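Local coordinates for protein DNA polymerase III subunit delta (Bacillus subtilis, PDB 3ZH9) that belongs to the loader that places the ring-shaped beta processivity factor on primed DNA, probably acting as the wrench that opens the beta dimer, at residues 97-102 / 128-133; 48-53 / 63-68; 277-282 / 287-292; 142-145 / 149-152; 260-265 / 293-298. One frame throughout, in Å; residues are numbered along the deposited sequence.

Contact 1 (97-102 / 128-133); sequences HNVSAL and KKLTKA. With SO4 (sulfate ion), chain G.
Leu130 pushes one methyl, CD2, between Val99 and Leu102. Leu130 CD2 lies 3.5 Å from Val99 CG1, tight for two carbons, and 3.6 Å from Leu102 CD2. This small apolar contact lies in the alpha/beta domain of P-loop NTPase type, where it joins the first turn of helix 99-107 to the first turn of helix 129-137. Val99 and Leu102 are one helical turn apart and so offer a methyl each to the same visitor. The two leucines cross at about a right angle, and a branched aliphatic chain suits a place where all the contacts across the pair are apolar. In Leu130 the CG lies anti to the backbone N (chi1 179°), which carries CD2 across to the other helix. Phe85, from a loop, lies against both Val99 and Leu130, while Leu59 of helix 59-66 rests on Leu102, so the apolar cluster extends past the two helices.

Further out, the helix starts are marked by polar groups. Lys128 holds the N-cap position of helix 129-137, and at this end Lys129 N gives a hydrogen bond, short at 2.6 Å, to O1 of a sulfate ion, with an N-H...O angle of 149°. The sulfate probably came from the crystallisation liquor, and its place is consistent with the partial positive charge of a helix start. Asn98 is the N-cap of the other helix, and Asn98 OD1 accepts Ser100 OG at 3.0 Å, the hydroxyl tilted 23° from the carbonyl plane.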
# COMPACT_ATOMS: atom_id res chain seq x y z
N HIS A 97 -10.61 -26.46 -4.34
CA HIS A 97 -11.20 -25.98 -5.58
C HIS A 97 -10.98 -26.90 -6.78
O HIS A 97 -10.25 -27.88 -6.71
CB HIS A 97 -10.67 -24.59 -5.92
CG HIS A 97 -11.09 -23.53 -4.95
ND1 HIS A 97 -12.36 -22.98 -4.95
CD2 HIS A 97 -10.42 -22.91 -3.95
CE1 HIS A 97 -12.44 -22.07 -3.99
NE2 HIS A 97 -11.28 -22.01 -3.37
N ASN A 98 -11.67 -26.56 -7.87
CA ASN A 98 -11.53 -27.22 -9.16
C ASN A 98 -10.54 -26.48 -10.05
O ASN A 98 -10.94 -25.83 -11.01
CB ASN A 98 -12.88 -27.27 -9.85
CG ASN A 98 -12.87 -28.12 -11.09
OD1 ASN A 98 -11.93 -28.87 -11.33
ND2 ASN A 98 -13.92 -28.01 -11.88
N VAL A 99 -9.25 -26.57 -9.76
CA VAL A 99 -8.24 -25.84 -10.51
C VAL A 99 -8.24 -26.22 -11.99
O VAL A 99 -8.07 -25.36 -12.85
CB VAL A 99 -6.85 -26.04 -9.89
CG1 VAL A 99 -5.76 -25.65 -10.86
CG2 VAL A 99 -6.74 -25.24 -8.60
N SER A 100 -8.43 -27.50 -12.29
CA SER A 100 -8.37 -27.98 -13.68
C SER A 100 -9.39 -27.30 -14.60
O SER A 100 -9.11 -27.06 -15.78
CB SER A 100 -8.54 -29.51 -13.73
OG SER A 100 -9.82 -29.90 -13.27
N ALA A 101 -10.57 -26.99 -14.07
CA ALA A 101 -11.59 -26.31 -14.84
C ALA A 101 -11.15 -24.88 -15.15
O ALA A 101 -11.40 -24.35 -16.23
CB ALA A 101 -12.92 -26.33 -14.09
N LEU A 102 -10.48 -24.26 -14.18
CA LEU A 102 -9.91 -22.93 -14.37
C LEU A 102 -8.79 -22.93 -15.42
O LEU A 102 -8.76 -22.05 -16.29
CB LEU A 102 -9.39 -22.38 -13.04
CG LEU A 102 -8.61 -21.06 -13.14
CD1 LEU A 102 -9.47 -19.98 -13.79
CD2 LEU A 102 -8.13 -20.62 -11.77
N LYS A 128 3.71 -24.95 -10.53
CA LYS A 128 2.32 -25.33 -10.72
C LYS A 128 1.80 -25.19 -12.15
O LYS A 128 2.04 -24.20 -12.83
CB LYS A 128 1.41 -24.56 -9.75
CG LYS A 128 1.64 -24.94 -8.30
CD LYS A 128 0.67 -24.25 -7.38
CE LYS A 128 0.88 -24.71 -5.94
NZ LYS A 128 0.65 -26.18 -5.79
N LYS A 129 1.07 -26.21 -12.58
CA LYS A 129 0.53 -26.26 -13.93
C LYS A 129 -0.27 -24.99 -14.25
O LYS A 129 -0.18 -24.45 -15.34
CB LYS A 129 -0.36 -27.51 -14.07
CG LYS A 129 -0.83 -27.81 -15.48
N LEU A 130 -1.06 -24.54 -13.28
CA LEU A 130 -1.94 -23.39 -13.47
C LEU A 130 -1.14 -22.10 -13.58
O LEU A 130 -1.52 -21.19 -14.32
CB LEU A 130 -2.92 -23.30 -12.31
CG LEU A 130 -3.89 -22.12 -12.35
CD1 LEU A 130 -4.54 -21.98 -13.72
CD2 LEU A 130 -4.93 -22.30 -11.27
N THR A 131 -0.05 -22.03 -12.84
CA THR A 131 0.83 -20.87 -12.95
C THR A 131 1.42 -20.79 -14.35
O THR A 131 1.50 -19.72 -14.94
CB THR A 131 1.96 -20.94 -11.93
OG1 THR A 131 1.39 -21.06 -10.63
CG2 THR A 131 2.80 -19.69 -12.00
N LYS A 132 1.83 -21.93 -14.88
CA LYS A 132 2.40 -21.97 -16.21
C LYS A 132 1.34 -21.52 -17.22
O LYS A 132 1.63 -20.75 -18.14
CB LYS A 132 2.93 -23.37 -16.54
CG LYS A 132 4.03 -23.83 -15.60
CD LYS A 132 4.62 -25.17 -16.03
CE LYS A 132 5.64 -25.68 -15.02
NZ LYS A 132 6.41 -26.84 -15.56
N ALA A 133 0.11 -21.98 -17.00
CA ALA A 133 -1.00 -21.63 -17.88
C ALA A 133 -1.30 -20.13 -17.89
O ALA A 133 -1.60 -19.57 -18.94
CB ALA A 133 -2.25 -22.42 -17.52
S SO4 G . 0.49 -28.80 -9.90
O1 SO4 G . 0.24 -27.51 -10.52
O2 SO4 G . 1.93 -29.07 -9.86
O3 SO4 G . -0.19 -29.84 -10.68
O4 SO4 G . -0.05 -28.76 -8.55

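Contact 2 (48-53 / 63-68); sequences NLSVFD and IADAET
Asp65 presents its carboxylate end to two side chains that stand on one face of a strand, the hydroxyl of Ser50 and the ring of Phe52. The phenyl ring meets it with its edge: Phe52 CZ lies 3.8 Å from Asp65 CG, and CG sits in the plane of the ring. The carboxylate is turned nearly perpendicular to that ring, the two planes being 89° apart, so that CZ faces OD1 and OD2 at similar distances. The faintly positive hydrogens of a ring edge tolerate an acidic group better than the electron-rich face would, and phenylalanine can therefore sit here as an apolar neighbour of a charge.

Ser50 makes the polar bond. Ser50 OG donates to Asp65 OD2 at 2.8 Å, and OD2 receives it on its anti lone pair, the one directed away from OD1. With OG beside the backbone N and anti to the carbonyl carbon (chi1 -41°), the hydroxyl reaches the helix.

Strand 49-53, helix 59-66 and strand 76-81 form a beta-alpha-beta unit of the parallel sheet, and the contact ties strand 49-53, an outermost strand of the sheet, to the last turn of the helix. A negative charge near a helix C-terminus is probably disfavoured by the helix dipole, and the serine hydroxyl may offset part of that cost. OD1 has a weak bond to Gln61 NE2 one turn earlier, and Val78 of the next strand touches the Asp65 side chain.

Where the helix ends, Thr68 N bonds Asp65 O at 3.0 Å, and Thr68 OG1 bonds Ala64 O, also at 3.0 Å.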
# COMPACT_ATOMS: atom_id res chain seq x y z
N ASN A 48 -23.72 -7.69 -15.25
CA ASN A 48 -22.50 -7.91 -16.02
C ASN A 48 -21.22 -7.79 -15.18
O ASN A 48 -20.11 -7.75 -15.71
CB ASN A 48 -22.45 -6.96 -17.21
CG ASN A 48 -23.54 -7.26 -18.23
OD1 ASN A 48 -23.74 -8.41 -18.61
ND2 ASN A 48 -24.24 -6.23 -18.68
N LEU A 49 -21.39 -7.75 -13.86
CA LEU A 49 -20.25 -7.72 -12.97
C LEU A 49 -20.42 -8.76 -11.89
O LEU A 49 -21.49 -8.86 -11.29
CB LEU A 49 -20.12 -6.33 -12.34
CG LEU A 49 -19.05 -6.19 -11.25
CD1 LEU A 49 -17.68 -6.67 -11.73
CD2 LEU A 49 -18.98 -4.75 -10.79
N SER A 50 -19.40 -9.57 -11.66
CA SER A 50 -19.45 -10.54 -10.58
C SER A 50 -18.11 -10.59 -9.88
O SER A 50 -17.06 -10.57 -10.52
CB SER A 50 -19.80 -11.94 -11.09
OG SER A 50 -20.80 -11.88 -12.08
N VAL A 51 -18.17 -10.65 -8.55
CA VAL A 51 -16.97 -10.76 -7.73
C VAL A 51 -17.03 -12.00 -6.85
O VAL A 51 -18.01 -12.23 -6.13
CB VAL A 51 -16.83 -9.55 -6.82
CG1 VAL A 51 -15.54 -9.65 -6.02
CG2 VAL A 51 -16.89 -8.27 -7.64
N PHE A 52 -15.99 -12.81 -6.91
CA PHE A 52 -15.91 -13.99 -6.06
C PHE A 52 -14.66 -13.93 -5.18
O PHE A 52 -13.67 -13.30 -5.54
CB PHE A 52 -15.90 -15.26 -6.91
CG PHE A 52 -17.12 -15.42 -7.78
CD1 PHE A 52 -17.20 -14.79 -9.03
CD2 PHE A 52 -18.20 -16.19 -7.36
CE1 PHE A 52 -18.31 -14.93 -9.83
CE2 PHE A 52 -19.33 -16.33 -8.16
CZ PHE A 52 -19.38 -15.70 -9.40
N ASP A 53 -14.71 -14.59 -4.03
CA ASP A 53 -13.55 -14.72 -3.15
C ASP A 53 -13.31 -16.22 -2.91
O ASP A 53 -14.11 -16.89 -2.28
CB ASP A 53 -13.80 -13.97 -1.83
CG ASP A 53 -12.59 -13.96 -0.91
OD1 ASP A 53 -11.70 -14.82 -1.05
OD2 ASP A 53 -12.55 -13.08 -0.03
N ILE A 63 -16.51 -19.57 -12.97
CA ILE A 63 -16.40 -20.00 -14.37
C ILE A 63 -17.75 -20.04 -15.09
O ILE A 63 -17.83 -19.68 -16.28
CB ILE A 63 -15.69 -21.37 -14.49
CG1 ILE A 63 -14.26 -21.28 -13.95
CG2 ILE A 63 -15.71 -21.87 -15.94
CD1 ILE A 63 -13.59 -22.63 -13.76
N ALA A 64 -18.80 -20.47 -14.39
CA ALA A 64 -20.12 -20.52 -15.01
C ALA A 64 -20.59 -19.11 -15.35
O ALA A 64 -21.20 -18.87 -16.40
CB ALA A 64 -21.14 -21.24 -14.09
N ASP A 65 -20.31 -18.16 -14.45
CA ASP A 65 -20.56 -16.76 -14.77
C ASP A 65 -19.78 -16.29 -15.99
O ASP A 65 -20.31 -15.59 -16.85
CB ASP A 65 -20.22 -15.85 -13.58
CG ASP A 65 -21.37 -15.71 -12.60
OD1 ASP A 65 -22.00 -16.75 -12.26
OD2 ASP A 65 -21.67 -14.57 -12.19
N ALA A 66 -18.51 -16.68 -16.06
CA ALA A 66 -17.63 -16.19 -17.12
C ALA A 66 -18.14 -16.70 -18.46
O ALA A 66 -17.97 -16.05 -19.49
CB ALA A 66 -16.22 -16.66 -16.87
N GLU A 67 -18.79 -17.85 -18.43
CA GLU A 67 -19.26 -18.45 -19.67
C GLU A 67 -20.69 -18.03 -20.04
O GLU A 67 -21.26 -18.55 -20.99
CB GLU A 67 -19.05 -19.96 -19.65
CG GLU A 67 -17.73 -20.32 -20.33
CD GLU A 67 -17.11 -21.60 -19.82
OE1 GLU A 67 -17.75 -22.28 -18.98
OE2 GLU A 67 -15.98 -21.93 -20.26
N THR A 68 -21.23 -17.07 -19.32
CA THR A 68 -22.54 -16.50 -19.63
C THR A 68 -22.37 -15.29 -20.53
O THR A 68 -21.48 -14.47 -20.31
CB THR A 68 -23.24 -16.04 -18.34
OG1 THR A 68 -23.37 -17.15 -17.45
CG2 THR A 68 -24.62 -15.48 -18.65

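Contact 3 (277-282 / 287-292); sequences QIASNL and FRVKLA. With SO4 (sulfate ion), chain E.
Val289 faces helix 275-282 with both its methyls, each meeting a different residue. Val289 CG1 lies 3.8 Å from Ile278 CG2. Val289 CG2 rests 3.7 Å from Ala279 CA and 3.9 Å from Ala279 CB. The side chain is turned with CG1 anti to the backbone N (chi1 167°), leaving CG2 on the backbone-N side for the alanine. Alanine's single methyl lets Val289 touch the main chain itself, and the CA atoms of Ala279 and Val289 are 6.0 Å apart. All three residues are buried, as befits their purely aliphatic surfaces.

The two helices follow each other through a short turn in the C-terminal helical domain, the part that in related loaders builds the collar of the assembly. Helix 248-269 backs the pair: its Phe268 lies against Ile278, and its Leu261 against Leu282 and Ala292.

No hydrogen bond crosses between the two segments. Within helix 275-282, Gln277 O accepts Asn281 N at 2.9 Å and, from the same face of its plane, Ser280 OG at 3.2 Å; the hydroxyl stands above the carbonyl plane.

The ionic element is a sulfate, probably from the crystallisation liquor. Arg288 NH1 makes a weak bond of 3.2 Å to O2 of the sulfate, with an N-H...O angle of 134°, and O2 lies at the edge of the guanidinium group, near its plane. His285 N binds the same ion, while Arg288 NH2 has a weak bond to Gln258 OE1.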
# COMPACT_ATOMS: atom_id res chain seq x y z
N GLN A 277 12.10 -9.67 4.58
CA GLN A 277 11.43 -10.67 5.40
C GLN A 277 10.70 -10.04 6.59
O GLN A 277 9.68 -10.56 7.06
CB GLN A 277 12.46 -11.69 5.87
CG GLN A 277 13.62 -11.84 4.90
CD GLN A 277 14.61 -12.89 5.32
OE1 GLN A 277 14.23 -14.00 5.73
NE2 GLN A 277 15.90 -12.57 5.23
N ILE A 278 11.23 -8.93 7.08
CA ILE A 278 10.64 -8.27 8.24
C ILE A 278 9.31 -7.65 7.83
O ILE A 278 8.31 -7.77 8.55
CB ILE A 278 11.61 -7.22 8.86
CG1 ILE A 278 12.84 -7.93 9.43
CG2 ILE A 278 10.90 -6.43 9.97
CD1 ILE A 278 13.99 -6.98 9.86
N ALA A 279 9.29 -7.00 6.67
CA ALA A 279 8.06 -6.39 6.19
C ALA A 279 6.97 -7.45 6.07
O ALA A 279 5.82 -7.23 6.47
CB ALA A 279 8.28 -5.69 4.85
N SER A 280 7.31 -8.60 5.50
CA SER A 280 6.27 -9.61 5.29
C SER A 280 5.87 -10.28 6.60
O SER A 280 4.71 -10.64 6.78
CB SER A 280 6.65 -10.62 4.20
OG SER A 280 7.87 -11.28 4.49
N ASN A 281 6.82 -10.44 7.51
CA ASN A 281 6.51 -10.95 8.85
C ASN A 281 5.60 -9.99 9.62
O ASN A 281 4.64 -10.40 10.26
CB ASN A 281 7.79 -11.24 9.64
CG ASN A 281 7.51 -11.82 11.02
OD1 ASN A 281 7.06 -11.11 11.92
ND2 ASN A 281 7.80 -13.10 11.21
N LEU A 282 5.90 -8.69 9.53
CA LEU A 282 5.14 -7.67 10.24
C LEU A 282 3.88 -7.20 9.51
O LEU A 282 3.03 -6.53 10.09
CB LEU A 282 6.03 -6.47 10.55
CG LEU A 282 7.16 -6.83 11.51
CD1 LEU A 282 7.89 -5.59 11.99
CD2 LEU A 282 6.62 -7.64 12.68
N PHE A 287 9.07 0.03 2.77
CA PHE A 287 9.52 1.42 2.82
C PHE A 287 9.58 1.91 4.26
O PHE A 287 10.56 2.55 4.69
CB PHE A 287 8.58 2.32 2.01
CG PHE A 287 9.02 3.75 1.95
CD1 PHE A 287 8.84 4.59 3.03
CD2 PHE A 287 9.60 4.27 0.79
CE1 PHE A 287 9.25 5.92 2.97
CE2 PHE A 287 10.00 5.58 0.73
CZ PHE A 287 9.82 6.41 1.82
N ARG A 288 8.52 1.60 5.01
CA ARG A 288 8.42 2.01 6.41
C ARG A 288 9.29 1.11 7.33
O ARG A 288 9.83 1.57 8.35
CB ARG A 288 6.94 2.03 6.83
CG ARG A 288 6.71 2.44 8.28
CD ARG A 288 5.39 3.17 8.51
NE ARG A 288 5.25 3.53 9.92
CZ ARG A 288 4.45 2.89 10.77
NH1 ARG A 288 3.69 1.89 10.34
NH2 ARG A 288 4.40 3.28 12.05
N VAL A 289 9.46 -0.15 6.94
CA VAL A 289 10.34 -1.03 7.70
C VAL A 289 11.80 -0.54 7.60
O VAL A 289 12.53 -0.54 8.59
CB VAL A 289 10.24 -2.49 7.24
CG1 VAL A 289 11.39 -3.32 7.80
CG2 VAL A 289 8.87 -3.08 7.62
N LYS A 290 12.21 -0.11 6.41
CA LYS A 290 13.56 0.42 6.23
C LYS A 290 13.85 1.58 7.18
O LYS A 290 14.92 1.64 7.80
CB LYS A 290 13.80 0.84 4.77
CG LYS A 290 15.22 1.30 4.50
CD LYS A 290 16.21 0.28 5.05
CE LYS A 290 17.61 0.87 5.15
N LEU A 291 12.90 2.50 7.30
CA LEU A 291 13.08 3.65 8.17
C LEU A 291 13.14 3.22 9.64
O LEU A 291 13.93 3.77 10.41
CB LEU A 291 11.97 4.70 7.97
CG LEU A 291 11.72 5.29 6.57
CD1 LEU A 291 10.56 6.29 6.64
CD2 LEU A 291 12.97 5.94 5.99
N ALA A 292 12.31 2.26 10.02
CA ALA A 292 12.31 1.77 11.40
C ALA A 292 13.64 1.07 11.68
O ALA A 292 14.14 1.16 12.78
CB ALA A 292 11.12 0.81 11.67
S SO4 E . 2.43 0.43 6.45
O1 SO4 E . 2.25 -1.01 6.64
O2 SO4 E . 2.03 1.13 7.67
O3 SO4 E . 1.59 0.87 5.33
O4 SO4 E . 3.83 0.72 6.14

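Contact 4 (142-145 / 149-152); sequences EAKE and KETT
A salt bridge joins the loop that leaves strand 139-142, an outermost strand of the parallel sheet, to the first turn of helix 148-160, which that loop leads into. Lys144, in the loop, reaches Glu150, on the helix: Lys144 NZ is 2.9 Å from Glu150 OE2 and donates a hydrogen bond to it. The ammonium arrives on the syn side of OE2, yet 30° out of the carboxylate plane, so the bond is off the ideal direction.

The lysine chain is extended beyond CG and meets the glutamate at about a right angle. Its first torsion puts CG between the backbone N and the carbonyl carbon (chi1 70°), and from there the straight chain carries its charge to the helix. A long, flexible lysine suits this exposed place, since its aliphatic part can bridge the distance between loop and helix while its tip remains near solvent.

Glutamate is apt at a helix start, where a negative charge probably gains from the helix dipole. Asn147, directly before the helix, acts as its N-cap: its OD1 accepts Glu150 N, and its backbone O accepts Thr151 OG1, so the turn bearing the carboxylate is well held. The side chain of Glu145 touches Lys23 and His285, and its OE2 binds a glycerol, probably from the crystallisation liquor. Beside the salt bridge, the aliphatic end of the lysine also comes close, Lys144 CE lying 3.3 Å from Glu150 OE2.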
# COMPACT_ATOMS: atom_id res chain seq x y z
N GLU A 142 2.34 -7.38 -12.20
CA GLU A 142 2.80 -7.43 -10.83
C GLU A 142 2.73 -6.05 -10.19
O GLU A 142 3.28 -5.10 -10.73
CB GLU A 142 4.23 -7.93 -10.78
CG GLU A 142 4.80 -7.91 -9.39
CD GLU A 142 6.27 -8.25 -9.39
OE1 GLU A 142 6.97 -7.85 -10.34
OE2 GLU A 142 6.72 -8.92 -8.44
N ALA A 143 2.05 -5.95 -9.04
CA ALA A 143 2.09 -4.72 -8.24
C ALA A 143 2.92 -4.96 -6.98
O ALA A 143 2.38 -5.23 -5.90
CB ALA A 143 0.69 -4.27 -7.87
N LYS A 144 4.24 -4.85 -7.11
CA LYS A 144 5.08 -5.16 -5.96
C LYS A 144 5.25 -3.97 -5.03
O LYS A 144 5.03 -2.82 -5.40
CB LYS A 144 6.43 -5.74 -6.39
CG LYS A 144 7.37 -4.78 -7.05
CD LYS A 144 8.75 -5.41 -7.16
CE LYS A 144 9.73 -4.49 -7.86
NZ LYS A 144 11.12 -5.00 -7.75
N GLU A 145 5.63 -4.26 -3.79
CA GLU A 145 5.95 -3.22 -2.84
C GLU A 145 7.31 -2.65 -3.20
O GLU A 145 8.24 -3.38 -3.49
CB GLU A 145 5.95 -3.78 -1.43
CG GLU A 145 4.57 -4.15 -0.95
CD GLU A 145 4.63 -4.85 0.38
OE1 GLU A 145 5.32 -5.89 0.47
OE2 GLU A 145 3.99 -4.35 1.34
N LYS A 149 13.89 3.99 -3.86
CA LYS A 149 14.28 4.35 -5.23
C LYS A 149 13.19 4.00 -6.23
O LYS A 149 12.89 4.79 -7.13
CB LYS A 149 15.59 3.69 -5.62
CG LYS A 149 16.00 3.95 -7.06
N GLU A 150 12.61 2.81 -6.09
CA GLU A 150 11.54 2.37 -6.98
C GLU A 150 10.34 3.29 -6.85
O GLU A 150 9.64 3.56 -7.83
CB GLU A 150 11.14 0.93 -6.65
CG GLU A 150 12.20 -0.11 -6.99
CD GLU A 150 11.94 -1.47 -6.35
OE1 GLU A 150 11.42 -1.52 -5.22
OE2 GLU A 150 12.27 -2.49 -6.99
N THR A 151 10.12 3.78 -5.63
CA THR A 151 8.98 4.64 -5.35
C THR A 151 9.12 5.97 -6.09
O THR A 151 8.14 6.51 -6.60
CB THR A 151 8.77 4.84 -3.83
OG1 THR A 151 8.57 3.56 -3.22
CG2 THR A 151 7.53 5.68 -3.58
N THR A 152 10.34 6.49 -6.18
CA THR A 152 10.61 7.68 -6.98
C THR A 152 10.31 7.48 -8.48
O THR A 152 9.63 8.30 -9.10
CB THR A 152 12.05 8.17 -6.79
OG1 THR A 152 12.24 8.51 -5.41
CG2 THR A 152 12.32 9.40 -7.64

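Contact 5 (260-265 / 293-298); sequences RLILQT and MDQARL
Gln295 NE2 is gripped by Asn224 OD1 and more weakly by Phe220 O, while OE1 of the same amide accepts Gln258 NE2. Held in this way, Gln295 presents its amide OE1 and its CB to Ile262, whose CD1 lies 3.4 Å from Gln295 OE1 and 4.0 Å from Gln295 CB. The two side chains cross at about a right angle. Glutamine suits the spot because its chain can pack against an isoleucine while its end meets polar partners.

The other branch of Ile262 serves Ala296. With CG2 anti to the backbone N, Ile262 CG2 lies 3.4 Å from Ala296 CA, tighter than usual, and 3.6 Å from Ala296 CB. The small alanine lets the CA atoms of Ile262 and Ala296 approach to 5.2 Å.

Helix 248-269 and helix 286-296 meet here in the C-terminal helical domain, and Leu304 of helix 301-319 also packs on Ile262. One turn along, Thr265 faces Met293, though the modelled approach of their side chains is too close to be trusted. The threonine hydroxyl is satisfied within its own helix: Leu261 O accepts Thr265 OG1 at 3.0 Å and Thr265 N at 2.9 Å, from opposite faces of its carbonyl plane.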
# COMPACT_ATOMS: atom_id res chain seq x y z
N ARG A 260 6.82 0.71 18.84
CA ARG A 260 6.60 -0.73 18.74
C ARG A 260 7.22 -1.29 17.47
O ARG A 260 7.84 -2.35 17.50
CB ARG A 260 5.10 -1.07 18.83
CG ARG A 260 4.55 -0.95 20.27
CD ARG A 260 3.16 -1.58 20.41
NE ARG A 260 2.21 -0.95 19.52
CZ ARG A 260 1.30 -0.07 19.91
NH1 ARG A 260 1.21 0.26 21.20
NH2 ARG A 260 0.48 0.48 19.03
N LEU A 261 7.05 -0.59 16.35
CA LEU A 261 7.67 -1.00 15.10
C LEU A 261 9.19 -1.06 15.18
O LEU A 261 9.82 -1.98 14.65
CB LEU A 261 7.27 -0.06 13.98
CG LEU A 261 7.80 -0.43 12.59
CD1 LEU A 261 7.43 -1.84 12.18
CD2 LEU A 261 7.33 0.61 11.57
N ILE A 262 9.80 -0.05 15.80
CA ILE A 262 11.26 -0.04 15.93
C ILE A 262 11.74 -1.25 16.74
O ILE A 262 12.67 -1.96 16.34
CB ILE A 262 11.74 1.27 16.60
CG1 ILE A 262 11.50 2.45 15.65
CG2 ILE A 262 13.22 1.20 16.94
CD1 ILE A 262 11.48 3.77 16.36
N LEU A 263 11.08 -1.50 17.86
CA LEU A 263 11.45 -2.65 18.70
C LEU A 263 11.35 -3.97 17.91
O LEU A 263 12.28 -4.77 17.92
CB LEU A 263 10.57 -2.71 19.95
CG LEU A 263 10.92 -3.87 20.90
CD1 LEU A 263 12.17 -3.52 21.72
CD2 LEU A 263 9.78 -4.19 21.79
N GLN A 264 10.24 -4.19 17.21
CA GLN A 264 10.07 -5.40 16.39
C GLN A 264 11.15 -5.53 15.30
O GLN A 264 11.75 -6.59 15.11
CB GLN A 264 8.71 -5.38 15.71
CG GLN A 264 7.54 -5.67 16.65
CD GLN A 264 6.22 -5.34 15.99
OE1 GLN A 264 6.08 -4.30 15.34
NE2 GLN A 264 5.25 -6.22 16.14
N THR A 265 11.36 -4.45 14.57
CA THR A 265 12.35 -4.42 13.52
C THR A 265 13.76 -4.71 14.08
O THR A 265 14.51 -5.51 13.51
CB THR A 265 12.29 -3.07 12.78
OG1 THR A 265 11.02 -2.95 12.13
CG2 THR A 265 13.36 -3.01 11.74
N MET A 293 14.18 0.37 10.68
CA MET A 293 15.47 -0.28 10.85
C MET A 293 16.54 0.76 11.15
O MET A 293 17.40 0.54 12.00
CB MET A 293 15.88 -1.06 9.60
CG MET A 293 15.09 -2.33 9.35
SD MET A 293 15.62 -3.20 7.85
CE MET A 293 17.07 -4.07 8.46
N ASP A 294 16.48 1.90 10.45
CA ASP A 294 17.50 2.95 10.63
C ASP A 294 17.39 3.51 12.04
O ASP A 294 18.39 3.73 12.71
CB ASP A 294 17.31 4.09 9.63
CG ASP A 294 17.69 3.69 8.21
OD1 ASP A 294 18.43 2.70 8.03
OD2 ASP A 294 17.26 4.40 7.26
N GLN A 295 16.16 3.73 12.48
CA GLN A 295 15.95 4.28 13.81
C GLN A 295 16.33 3.28 14.90
O GLN A 295 16.84 3.66 15.94
CB GLN A 295 14.51 4.74 13.97
CG GLN A 295 14.23 6.06 13.28
CD GLN A 295 12.83 6.59 13.57
OE1 GLN A 295 11.87 5.83 13.66
NE2 GLN A 295 12.72 7.91 13.71
N ALA A 296 16.08 2.00 14.65
CA ALA A 296 16.34 0.96 15.65
C ALA A 296 17.81 0.95 16.04
O ALA A 296 18.15 0.65 17.19
CB ALA A 296 15.92 -0.42 15.13
N ARG A 297 18.69 1.28 15.10
CA ARG A 297 20.13 1.35 15.38
C ARG A 297 20.47 2.39 16.44
O ARG A 297 21.50 2.30 17.09
CB ARG A 297 20.93 1.62 14.10
CG ARG A 297 20.78 0.51 13.06
CD ARG A 297 22.06 0.28 12.26
NE ARG A 297 22.24 -1.15 12.02
CZ ARG A 297 23.32 -1.85 12.35
NH1 ARG A 297 24.37 -1.26 12.91
NH2 ARG A 297 23.35 -3.15 12.10
N LEU A 298 19.60 3.37 16.61
CA LEU A 298 19.93 4.49 17.49
C LEU A 298 19.42 4.30 18.91
O LEU A 298 19.69 5.13 19.77
CB LEU A 298 19.37 5.78 16.89
CG LEU A 298 19.74 6.02 15.43
CD1 LEU A 298 19.15 7.33 14.96
CD2 LEU A 298 21.25 6.01 15.23

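Along the chain the contacts come in the order 2, 1, 4, and then 5 with contact 3 nested inside the loop it closes. Contacts 1 and 2 belong to the N-terminal alpha/beta domain; their centres are about 17 Å apart and they touch through Ile63, which packs on Ala101 and Leu102. Contact 4 stands where the sheet passes into the following helices. Contacts 3 and 5, centres about 10 Å apart, share helix 286-296 in the C-terminal helical domain and meet around Leu261. Contacts 2 and 5 lie farthest apart, about 45 Å between centres. Phe287 on Thr151 links contacts 3 and 4, so the middle and C-terminal regions touch directly, consistent with a multidomain subunit working within a larger assembly.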